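Local coordinates for protein CG8862 (Drosophila melanogaster, PDB 3ISM) that probably cuts DNA and RNA as a magnesium-dependent, non-specific endonuclease of mitochondria, the enzyme known as endonuclease G, at residues P160-H165 with V174-I179. Sequence-based numbering, arbitrary orientation.
Sequences PLYLPH and VKYEVI
The two methyls of Val174 form the bump that fits against the bend from Tyr162 to Pro164. CG2 sits 3.6 Å from Tyr162 O and 3.9 Å from Pro164 N, with the CB edge of the proline ring beside it. CG1, placed anti to the backbone N (chi1 169°), lies beside the same carbonyl oxygen and also meets Tyr162 CB at 4.0 Å; this methyl lies at the edge of the Tyr176 ring, near its plane. Cutting Val174 back to an alanine would remove both methyls and is likely to open a gap under the bend, costing the proline ring its partner and Tyr162 CB one of its two neighbours here. Further along, Tyr162 turns the CD1 edge of its ring onto one face of Tyr176, off-centre toward the rim. The centroids are 5.0 Å apart and the planes meet at 51°, a tilted edge-to-face pair; Asn47 and Ala185 touch both tyrosine side chains. These contacts join the end of strand 153-161, part of the central sheet of this His-Me finger nuclease, to strand 172-179 of a small antiparallel sheet, the chain returning by a hairpin that pairs His165 with Tyr173. Strand 172-179 also pairs antiparallel with a strand of the second subunit, extending the sheet across the dimer interface. Where the backbones diverge, a water bridges them, donating to Leu163 O, accepting from Lys175 N at 3.0 Å and lying in the His165 ring plane, 2.7 Å from ND1. The imidazole edge also meets the lysine stem, CE1 lying 3.9 Å from Lys175 CB, while NE2 hydrogen-bonds Glu167 of its own chain and Lys175 NZ forms a salt bridge with Glu167 of the second subunit.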
ATOM      1  N   PRO B 160       5.475   3.216  -9.443  1.00 29.82           N
ATOM      2  CA  PRO B 160       4.435   2.204  -9.503  1.00 29.86           C
ATOM      3  C   PRO B 160       3.079   2.663  -8.978  1.00 30.06           C
ATOM      4  O   PRO B 160       2.995   3.606  -8.168  1.00 30.10           O
ATOM      5  CB  PRO B 160       4.991   1.106  -8.600  1.00 29.96           C
ATOM      6  CG  PRO B 160       5.780   1.837  -7.565  1.00 30.87           C
ATOM      7  CD  PRO B 160       6.351   3.044  -8.264  1.00 29.57           C
ATOM      8  N   LEU B 161       2.040   1.997  -9.458  1.00 29.74           N
ATOM      9  CA  LEU B 161       0.674   2.155  -8.967  1.00 30.45           C
ATOM     10  C   LEU B 161       0.092   0.768  -8.735  1.00 30.77           C
ATOM     11  O   LEU B 161       0.541  -0.212  -9.330  1.00 30.31           O
ATOM     12  CB  LEU B 161      -0.222   2.878  -9.986  1.00 30.09           C
ATOM     13  CG  LEU B 161       0.125   4.314 -10.363  1.00 29.28           C
ATOM     14  CD1 LEU B 161      -0.646   4.767 -11.619  1.00 26.53           C
ATOM     15  CD2 LEU B 161      -0.124   5.235  -9.192  1.00 28.70           C
ATOM     16  N   TYR B 162      -0.920   0.708  -7.871  1.00 31.10           N
ATOM     17  CA  TYR B 162      -1.587  -0.526  -7.514  1.00 30.57           C
ATOM     18  C   TYR B 162      -3.076  -0.190  -7.531  1.00 31.03           C
ATOM     19  O   TYR B 162      -3.651   0.188  -6.501  1.00 31.74           O
ATOM     20  CB  TYR B 162      -1.119  -1.004  -6.132  1.00 30.15           C
ATOM     21  CG  TYR B 162       0.398  -0.984  -5.935  1.00 31.04           C
ATOM     22  CD1 TYR B 162       1.163  -2.130  -6.150  1.00 28.60           C
ATOM     23  CD2 TYR B 162       1.055   0.180  -5.526  1.00 30.00           C
ATOM     24  CE1 TYR B 162       2.534  -2.110  -5.980  1.00 28.97           C
ATOM     25  CE2 TYR B 162       2.423   0.211  -5.354  1.00 29.43           C
ATOM     26  CZ  TYR B 162       3.158  -0.934  -5.595  1.00 30.68           C
ATOM     27  OH  TYR B 162       4.522  -0.914  -5.423  1.00 31.19           O
ATOM     28  N   LEU B 163      -3.684  -0.299  -8.710  1.00 30.87           N
ATOM     29  CA  LEU B 163      -5.026   0.250  -8.970  1.00 30.92           C
ATOM     30  C   LEU B 163      -6.120  -0.789  -8.771  1.00 31.42           C
ATOM     31  O   LEU B 163      -5.917  -1.953  -9.086  1.00 31.70           O
ATOM     32  CB  LEU B 163      -5.123   0.832 -10.393  1.00 30.55           C
ATOM     33  CG  LEU B 163      -4.124   1.922 -10.814  1.00 28.79           C
ATOM     34  CD1 LEU B 163      -4.518   2.517 -12.176  1.00 27.21           C
ATOM     35  CD2 LEU B 163      -4.060   2.998  -9.763  1.00 27.49           C
ATOM     36  N   PRO B 164      -7.259  -0.368  -8.203  1.00 32.03           N
ATOM     37  CA  PRO B 164      -8.409  -1.240  -7.928  1.00 32.56           C
ATOM     38  C   PRO B 164      -9.131  -1.706  -9.168  1.00 32.79           C
ATOM     39  O   PRO B 164      -9.016  -1.084 -10.207  1.00 33.52           O
ATOM     40  CB  PRO B 164      -9.351  -0.339  -7.127  1.00 32.50           C
ATOM     41  CG  PRO B 164      -8.976   1.071  -7.550  1.00 32.93           C
ATOM     42  CD  PRO B 164      -7.487   1.011  -7.715  1.00 32.19           C
ATOM     43  N   HIS B 165      -9.881  -2.793  -9.041  1.00 32.93           N
ATOM     44  CA  HIS B 165     -10.785  -3.241 -10.087  1.00 33.75           C
ATOM     45  C   HIS B 165     -12.065  -3.663  -9.371  1.00 34.40           C
ATOM     46  O   HIS B 165     -12.055  -3.916  -8.158  1.00 34.27           O
ATOM     47  CB  HIS B 165     -10.195  -4.436 -10.851  1.00 33.54           C
ATOM     48  CG  HIS B 165      -9.908  -5.615  -9.972  1.00 32.52           C
ATOM     49  ND1 HIS B 165      -8.767  -5.712  -9.210  1.00 31.34           N
ATOM     50  CD2 HIS B 165     -10.636  -6.721  -9.695  1.00 33.27           C
ATOM     51  CE1 HIS B 165      -8.786  -6.837  -8.523  1.00 32.63           C
ATOM     52  NE2 HIS B 165      -9.915  -7.466  -8.792  1.00 33.79           N
ATOM     53  N   VAL B 174      -8.001  -3.921  -4.592  1.00 30.36           N
ATOM     54  CA  VAL B 174      -6.668  -3.874  -5.148  1.00 30.28           C
ATOM     55  C   VAL B 174      -6.088  -5.290  -5.018  1.00 30.56           C
ATOM     56  O   VAL B 174      -6.102  -5.871  -3.923  1.00 30.70           O
ATOM     57  CB  VAL B 174      -5.772  -2.878  -4.386  1.00 30.18           C
ATOM     58  CG1 VAL B 174      -4.273  -3.028  -4.800  1.00 29.68           C
ATOM     59  CG2 VAL B 174      -6.272  -1.435  -4.588  1.00 29.00           C
ATOM     60  N   LYS B 175      -5.587  -5.849  -6.118  1.00 29.60           N
ATOM     61  CA  LYS B 175      -4.883  -7.128  -6.022  1.00 29.31           C
ATOM     62  C   LYS B 175      -3.584  -7.154  -6.832  1.00 29.17           C
ATOM     63  O   LYS B 175      -3.550  -6.710  -7.976  1.00 29.06           O
ATOM     64  CB  LYS B 175      -5.801  -8.266  -6.431  1.00 28.79           C
ATOM     65  CG  LYS B 175      -5.301  -9.646  -6.052  1.00 28.86           C
ATOM     66  CD  LYS B 175      -6.167 -10.685  -6.689  1.00 30.21           C
ATOM     67  CE  LYS B 175      -5.783 -12.067  -6.226  1.00 32.17           C
ATOM     68  NZ  LYS B 175      -6.606 -13.086  -6.937  1.00 29.64           N
ATOM     69  N   TYR B 176      -2.511  -7.666  -6.243  1.00 29.17           N
ATOM     70  CA  TYR B 176      -1.258  -7.796  -6.994  1.00 28.85           C
ATOM     71  C   TYR B 176      -0.433  -8.958  -6.487  1.00 29.02           C
ATOM     72  O   TYR B 176      -0.487  -9.301  -5.306  1.00 28.52           O
ATOM     73  CB  TYR B 176      -0.443  -6.501  -6.978  1.00 28.76           C
ATOM     74  CG  TYR B 176      -0.225  -5.921  -5.603  1.00 28.42           C
ATOM     75  CD1 TYR B 176      -1.147  -5.025  -5.053  1.00 28.19           C
ATOM     76  CD2 TYR B 176       0.868  -6.304  -4.832  1.00 27.74           C
ATOM     77  CE1 TYR B 176      -0.974  -4.508  -3.795  1.00 28.40           C
ATOM     78  CE2 TYR B 176       1.057  -5.789  -3.566  1.00 28.96           C
ATOM     79  CZ  TYR B 176       0.135  -4.881  -3.054  1.00 29.10           C
ATOM     80  OH  TYR B 176       0.312  -4.352  -1.794  1.00 30.68           O
ATOM     81  N   GLU B 177       0.305  -9.568  -7.411  1.00 28.71           N
ATOM     82  CA  GLU B 177       1.196 -10.666  -7.117  1.00 28.87           C
ATOM     83  C   GLU B 177       2.376 -10.106  -6.356  1.00 28.98           C
ATOM     84  O   GLU B 177       2.771  -8.946  -6.558  1.00 28.46           O
ATOM     85  CB  GLU B 177       1.642 -11.376  -8.415  1.00 28.46           C
ATOM     86  CG  GLU B 177       2.571 -12.569  -8.168  1.00 29.79           C
ATOM     87  CD  GLU B 177       2.966 -13.355  -9.417  1.00 29.97           C
ATOM     88  OE1 GLU B 177       2.484 -13.072 -10.541  1.00 32.45           O
ATOM     89  OE2 GLU B 177       3.785 -14.278  -9.257  1.00 32.95           O
ATOM     90  N   VAL B 178       2.891 -10.910  -5.429  1.00 29.01           N
ATOM     91  CA  VAL B 178       4.161 -10.625  -4.775  1.00 28.72           C
ATOM     92  C   VAL B 178       5.073 -11.810  -5.072  1.00 29.34           C
ATOM     93  O   VAL B 178       4.652 -12.967  -4.979  1.00 28.65           O
ATOM     94  CB  VAL B 178       4.011 -10.383  -3.245  1.00 29.15           C
ATOM     95  CG1 VAL B 178       3.292  -9.054  -2.984  1.00 28.01           C
ATOM     96  CG2 VAL B 178       3.282 -11.540  -2.551  1.00 27.96           C
ATOM     97  N   ILE B 179       6.309 -11.524  -5.466  1.00 29.36           N
ATOM     98  CA  ILE B 179       7.213 -12.586  -5.896  1.00 29.73           C
ATOM     99  C   ILE B 179       8.389 -12.838  -4.937  1.00 29.50           C
ATOM    100  O   ILE B 179       8.918 -11.917  -4.325  1.00 29.48           O
ATOM    101  CB  ILE B 179       7.723 -12.351  -7.355  1.00 29.44           C
ATOM    102  CG1 ILE B 179       8.454 -11.008  -7.469  1.00 29.96           C
ATOM    103  CG2 ILE B 179       6.552 -12.423  -8.346  1.00 28.80           C
ATOM    104  CD1 ILE B 179       9.153 -10.781  -8.832  1.00 29.94           C
TER
HETATM  105  O   HOH W   1      -6.332  -4.598  -8.721  1.00 19.07           O